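Local coordinates for protein 3-methyladenine dna-glycosylase (Archaeoglobus fulgidus, PDB 2JHN) that belongs to the AlkA-type DNA glycosylases of the helix-hairpin-helix (HhH-GPD) superfamily of base excision DNA repair proteins, at residues A[87-98]-A[269-280]. The protein carries 1 engineered substitution. Sequence-based numbering, arbitrary orientation.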
loop_
_atom_site.group_PDB
_atom_site.type_symbol
_atom_site.label_atom_id
_atom_site.label_comp_id
_atom_site.label_asym_id
_atom_site.label_seq_id
_atom_site.Cartn_x
_atom_site.Cartn_y
_atom_site.Cartn_z
ATOM N N GLU A 87 1.827 21.381 -0.649
ATOM C CA GLU A 87 2.637 21.525 -1.843
ATOM C C GLU A 87 2.150 20.626 -2.980
ATOM O O GLU A 87 2.133 21.041 -4.144
ATOM C CB GLU A 87 4.106 21.250 -1.526
ATOM C CG GLU A 87 5.075 21.992 -2.475
ATOM C CD GLU A 87 6.485 21.402 -2.521
ATOM O OE1 GLU A 87 6.935 20.829 -1.489
ATOM O OE2 GLU A 87 7.153 21.543 -3.591
ATOM N N LEU A 88 1.770 19.393 -2.634
ATOM C CA LEU A 88 1.156 18.491 -3.616
ATOM C C LEU A 88 -0.077 19.161 -4.193
ATOM O O LEU A 88 -0.286 19.172 -5.407
ATOM C CB LEU A 88 0.745 17.162 -2.944
ATOM C CG LEU A 88 -0.186 16.218 -3.728
ATOM C CD1 LEU A 88 0.460 15.686 -4.986
ATOM C CD2 LEU A 88 -0.689 15.043 -2.837
ATOM N N TYR A 89 -0.905 19.711 -3.315
ATOM C CA TYR A 89 -2.176 20.277 -3.756
ATOM C C TYR A 89 -1.956 21.483 -4.667
ATOM O O TYR A 89 -2.643 21.633 -5.684
ATOM C CB TYR A 89 -3.021 20.661 -2.551
ATOM C CG TYR A 89 -3.769 19.516 -1.872
ATOM C CD1 TYR A 89 -3.899 18.248 -2.465
ATOM C CD2 TYR A 89 -4.394 19.734 -0.652
ATOM C CE1 TYR A 89 -4.629 17.229 -1.817
ATOM C CE2 TYR A 89 -5.114 18.741 -0.011
ATOM C CZ TYR A 89 -5.223 17.494 -0.592
ATOM O OH TYR A 89 -5.954 16.545 0.072
ATOM N N ARG A 90 -1.008 22.339 -4.293
ATOM C CA ARG A 90 -0.594 23.478 -5.146
ATOM C C ARG A 90 -0.190 23.004 -6.546
ATOM O O ARG A 90 -0.611 23.576 -7.577
ATOM C CB ARG A 90 0.565 24.213 -4.469
ATOM C CG ARG A 90 0.853 25.604 -4.992
ATOM C CD ARG A 90 1.945 26.272 -4.158
ATOM N NE ARG A 90 1.464 26.489 -2.791
ATOM C CZ ARG A 90 2.004 25.979 -1.682
ATOM N NH1 ARG A 90 3.091 25.208 -1.729
ATOM N NH2 ARG A 90 1.448 26.269 -0.508
ATOM N N PHE A 91 0.615 21.947 -6.588
ATOM C CA PHE A 91 1.087 21.346 -7.837
ATOM C C PHE A 91 -0.064 20.772 -8.676
ATOM O O PHE A 91 -0.153 21.009 -9.878
ATOM C CB PHE A 91 2.156 20.282 -7.519
ATOM C CG PHE A 91 2.730 19.600 -8.738
ATOM C CD1 PHE A 91 3.915 20.062 -9.321
ATOM C CD2 PHE A 91 2.081 18.513 -9.309
ATOM C CE1 PHE A 91 4.442 19.428 -10.443
ATOM C CE2 PHE A 91 2.593 17.871 -10.432
ATOM C CZ PHE A 91 3.787 18.336 -11.002
ATOM N N MET A 92 -0.960 20.013 -8.046
ATOM C CA MET A 92 -2.093 19.456 -8.765
ATOM C C MET A 92 -2.984 20.564 -9.390
ATOM O O MET A 92 -3.531 20.381 -10.480
ATOM C CB MET A 92 -2.907 18.530 -7.841
ATOM C CG MET A 92 -2.110 17.260 -7.502
ATOM S SD MET A 92 -2.996 16.169 -6.368
ATOM C CE MET A 92 -3.988 15.312 -7.570
ATOM N N ASP A 93 -3.056 21.705 -8.706
ATOM C CA ASP A 93 -3.900 22.829 -9.121
ATOM C C ASP A 93 -3.431 23.401 -10.458
ATOM O O ASP A 93 -4.231 23.954 -11.237
ATOM C CB ASP A 93 -3.853 23.919 -8.059
ATOM C CG ASP A 93 -4.922 23.766 -7.009
ATOM O OD1 ASP A 93 -5.911 23.032 -7.221
ATOM O OD2 ASP A 93 -4.773 24.404 -5.948
ATOM N N GLY A 94 -2.141 23.216 -10.723
ATOM C CA GLY A 94 -1.477 23.742 -11.909
ATOM C C GLY A 94 -1.689 22.931 -13.163
ATOM O O GLY A 94 -1.104 23.237 -14.215
ATOM N N ASP A 95 -2.521 21.885 -13.083
ATOM C CA ASP A 95 -2.778 21.034 -14.229
ATOM C C ASP A 95 -4.279 20.728 -14.228
ATOM O O ASP A 95 -4.815 20.271 -13.207
ATOM C CB ASP A 95 -1.887 19.760 -14.144
ATOM C CG ASP A 95 -2.175 18.739 -15.231
ATOM O OD1 ASP A 95 -3.339 18.278 -15.378
ATOM O OD2 ASP A 95 -1.218 18.336 -15.932
ATOM N N GLU A 96 -4.964 20.991 -15.349
ATOM C CA GLU A 96 -6.428 20.899 -15.383
ATOM C C GLU A 96 -6.941 19.515 -14.924
ATOM O O GLU A 96 -7.872 19.431 -14.122
ATOM C CB GLU A 96 -6.987 21.189 -16.780
ATOM C CG GLU A 96 -8.513 21.336 -16.749
ATOM C CD GLU A 96 -9.144 21.693 -18.088
ATOM O OE1 GLU A 96 -8.407 22.006 -19.042
ATOM O OE2 GLU A 96 -10.399 21.646 -18.163
ATOM N N LYS A 97 -6.322 18.463 -15.464
ATOM C CA LYS A 97 -6.662 17.071 -15.134
ATOM C C LYS A 97 -6.269 16.673 -13.697
ATOM O O LYS A 97 -7.061 16.016 -13.005
ATOM C CB LYS A 97 -6.096 16.126 -16.208
ATOM C CG LYS A 97 -6.751 16.315 -17.608
ATOM C CD LYS A 97 -8.289 16.409 -17.491
ATOM C CE LYS A 97 -9.020 16.544 -18.830
ATOM N NZ LYS A 97 -8.559 17.689 -19.654
ATOM N N LEU A 98 -5.076 17.060 -13.224
ATOM C CA LEU A 98 -4.740 16.835 -11.809
ATOM C C LEU A 98 -5.686 17.546 -10.853
ATOM O O LEU A 98 -6.048 16.992 -9.802
ATOM C CB LEU A 98 -3.294 17.193 -11.478
ATOM C CG LEU A 98 -2.258 16.368 -12.249
ATOM C CD1 LEU A 98 -0.802 16.818 -11.903
ATOM C CD2 LEU A 98 -2.464 14.862 -12.027
ATOM N N ARG A 269 4.179 15.692 -16.642
ATOM C CA ARG A 269 3.120 16.286 -15.844
ATOM C C ARG A 269 3.130 15.974 -14.343
ATOM O O ARG A 269 2.537 16.731 -13.552
ATOM C CB ARG A 269 1.758 15.870 -16.433
ATOM C CG ARG A 269 1.542 16.446 -17.832
ATOM C CD ARG A 269 0.183 16.137 -18.363
ATOM N NE ARG A 269 -0.092 16.811 -19.641
ATOM C CZ ARG A 269 -0.777 17.954 -19.791
ATOM N NH1 ARG A 269 -1.278 18.619 -18.754
ATOM N NH2 ARG A 269 -0.950 18.444 -21.011
ATOM N N PHE A 270 3.764 14.858 -13.953
ATOM C CA PHE A 270 3.654 14.417 -12.546
ATOM C C PHE A 270 4.884 14.752 -11.699
ATOM O O PHE A 270 4.761 15.015 -10.496
ATOM C CB PHE A 270 3.309 12.926 -12.417
ATOM C CG PHE A 270 2.068 12.483 -13.169
ATOM C CD1 PHE A 270 1.101 13.388 -13.640
ATOM C CD2 PHE A 270 1.859 11.129 -13.381
ATOM C CE1 PHE A 270 -0.034 12.919 -14.339
ATOM C CE2 PHE A 270 0.737 10.649 -14.082
ATOM C CZ PHE A 270 -0.224 11.560 -14.552
ATOM N N GLY A 271 6.059 14.743 -12.341
ATOM C CA GLY A 271 7.318 15.139 -11.703
ATOM C C GLY A 271 7.531 14.520 -10.337
ATOM O O GLY A 271 7.314 13.310 -10.165
ATOM N N ARG A 272 7.913 15.345 -9.359
ATOM C CA ARG A 272 8.312 14.851 -8.032
ATOM C C ARG A 272 7.114 14.248 -7.268
ATOM O O ARG A 272 7.276 13.607 -6.229
ATOM C CB ARG A 272 8.975 15.958 -7.204
ATOM C CG ARG A 272 8.090 17.141 -6.810
ATOM C CD ARG A 272 8.961 18.415 -6.666
ATOM N NE ARG A 272 8.211 19.591 -6.236
ATOM C CZ ARG A 272 7.591 20.447 -7.048
ATOM N NH1 ARG A 272 7.598 20.278 -8.366
ATOM N NH2 ARG A 272 6.945 21.486 -6.520
ATOM N N PHE A 273 5.920 14.508 -7.773
ATOM C CA PHE A 273 4.673 14.056 -7.127
ATOM C C PHE A 273 4.041 12.834 -7.789
ATOM O O PHE A 273 2.902 12.472 -7.462
ATOM C CB PHE A 273 3.667 15.216 -7.052
ATOM C CG PHE A 273 4.069 16.282 -6.086
ATOM C CD1 PHE A 273 4.136 16.020 -4.708
ATOM C CD2 PHE A 273 4.404 17.559 -6.550
ATOM C CE1 PHE A 273 4.533 17.011 -3.813
ATOM C CE2 PHE A 273 4.802 18.549 -5.644
ATOM C CZ PHE A 273 4.863 18.295 -4.303
ATOM N N ALA A 274 4.777 12.167 -8.682
ATOM C CA ALA A 274 4.224 11.010 -9.416
ATOM C C ALA A 274 3.692 9.904 -8.476
ATOM O O ALA A 274 2.632 9.320 -8.749
ATOM C CB ALA A 274 5.249 10.411 -10.384
ATOM N N ARG A 275 4.434 9.629 -7.385
ATOM C CA ARG A 275 3.999 8.595 -6.394
ATOM C C ARG A 275 2.673 8.939 -5.678
ATOM O O ARG A 275 1.866 8.066 -5.420
ATOM C CB ARG A 275 5.112 8.305 -5.364
ATOM C CG ARG A 275 5.016 6.885 -4.745
ATOM C CD ARG A 275 5.956 6.750 -3.545
ATOM N NE ARG A 275 5.405 7.451 -2.392
ATOM C CZ ARG A 275 4.487 6.937 -1.582
ATOM N NH1 ARG A 275 4.040 5.703 -1.781
ATOM N NH2 ARG A 275 4.002 7.667 -0.579
ATOM N N ASP A 276 2.454 10.220 -5.358
ATOM C CA ASP A 276 1.189 10.651 -4.764
ATOM C C ASP A 276 0.077 10.575 -5.800
ATOM O O ASP A 276 -1.016 10.042 -5.557
ATOM C CB ASP A 276 1.339 12.108 -4.286
ATOM C CG ASP A 276 2.395 12.256 -3.235
ATOM O OD1 ASP A 276 2.126 11.893 -2.072
ATOM O OD2 ASP A 276 3.505 12.753 -3.564
ATOM N N ILE A 277 0.361 11.089 -6.990
ATOM C CA ILE A 277 -0.639 11.034 -8.072
ATOM C C ILE A 277 -1.031 9.591 -8.430
ATOM O O ILE A 277 -2.169 9.306 -8.780
ATOM C CB ILE A 277 -0.138 11.841 -9.316
ATOM C CG1 ILE A 277 -0.020 13.323 -8.925
ATOM C CG2 ILE A 277 -1.042 11.599 -10.558
ATOM C CD1 ILE A 277 0.858 14.156 -9.899
ATOM N N LEU A 278 -0.080 8.668 -8.339
ATOM C CA LEU A 278 -0.372 7.277 -8.574
ATOM C C LEU A 278 -1.545 6.759 -7.714
ATOM O O LEU A 278 -2.407 6.025 -8.213
ATOM C CB LEU A 278 0.887 6.455 -8.258
ATOM C CG LEU A 278 0.759 4.929 -8.302
ATOM C CD1 LEU A 278 0.432 4.427 -9.697
ATOM C CD2 LEU A 278 2.021 4.300 -7.761
ATOM N N PHE A 279 -1.579 7.133 -6.434
ATOM C CA PHE A 279 -2.681 6.708 -5.548
ATOM C C PHE A 279 -4.047 7.313 -5.981
ATOM O O PHE A 279 -5.082 6.628 -5.911
ATOM C CB PHE A 279 -2.376 7.041 -4.085
ATOM C CG PHE A 279 -1.446 6.044 -3.401
ATOM C CD1 PHE A 279 -0.236 5.664 -3.978
ATOM C CD2 PHE A 279 -1.792 5.499 -2.147
ATOM C CE1 PHE A 279 0.639 4.751 -3.322
ATOM C CE2 PHE A 279 -0.927 4.598 -1.484
ATOM C CZ PHE A 279 0.287 4.219 -2.079
ATOM N N TYR A 280 -4.025 8.576 -6.416
ATOM C CA TYR A 280 -5.223 9.216 -7.032
ATOM C C TYR A 280 -5.667 8.477 -8.304
ATOM O O TYR A 280 -6.865 8.338 -8.531
ATOM C CB TYR A 280 -4.974 10.709 -7.333
ATOM C CG TYR A 280 -4.974 11.581 -6.072
ATOM C CD1 TYR A 280 -3.838 11.665 -5.272
ATOM C CD2 TYR A 280 -6.126 12.307 -5.684
ATOM C CE1 TYR A 280 -3.819 12.439 -4.085
ATOM C CE2 TYR A 280 -6.114 13.122 -4.516
ATOM C CZ TYR A 280 -4.958 13.169 -3.722
ATOM O OH TYR A 280 -4.930 13.917 -2.581
#
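The carboxylate of Asp-95 is gripped from two directions: Arg-269 NH1 donates to OD2 at 2.8 Å in a salt bridge, while OD1 takes the N-H of Leu-98 at 3.0 Å, making Asp-95 the N-cap of helix 96-104. The donors come from opposite faces of the carboxylate, yet OD2 lies nearly in the guanidinium plane of Arg-269. The contact packs two consecutive-helix pairs of this HhH-GPD glycosylase, 86-93 with 96-104 and 259-270 with 274-287; the short segments 87-93 and 274-280 cross at -74°. A second salt bridge closes the far end, where Arg-272 NH2 reaches Glu-87 OE2 at 2.9 Å along an almost straight N-H (168°), meeting the anti side of the carboxylate, with a weak bond from NE beside it.

Between the two bridges lies an apolar layer. Phe-273 is sandwiched, with Leu-88 CA over one face and Arg-272 CG over the other. Phe-91, its CG anti to the backbone N (chi1 -179°), projects across so that CD2 of Phe-273 sits 3.4 Å from Phe-91 CG, over one face, the two rings inclined obliquely. The outer edge of the Phe-91 ring meets backbone, with CZ 3.3 Å from Arg-269 O. Leu-98 fills in against Ile-277 and Phe-270. Beside this layer, the Tyr-89 and Tyr-280 hydroxyls bond to Gly-109 N and O respectively, and Asp-276 salt-bridges Arg-110. Bent at chi3, Met-92 lays SD over a Tyr-280 ring face, 4.5 Å from the centroid, a Met-aromatic contact, with CE in CH-pi contact at 4.1 Å.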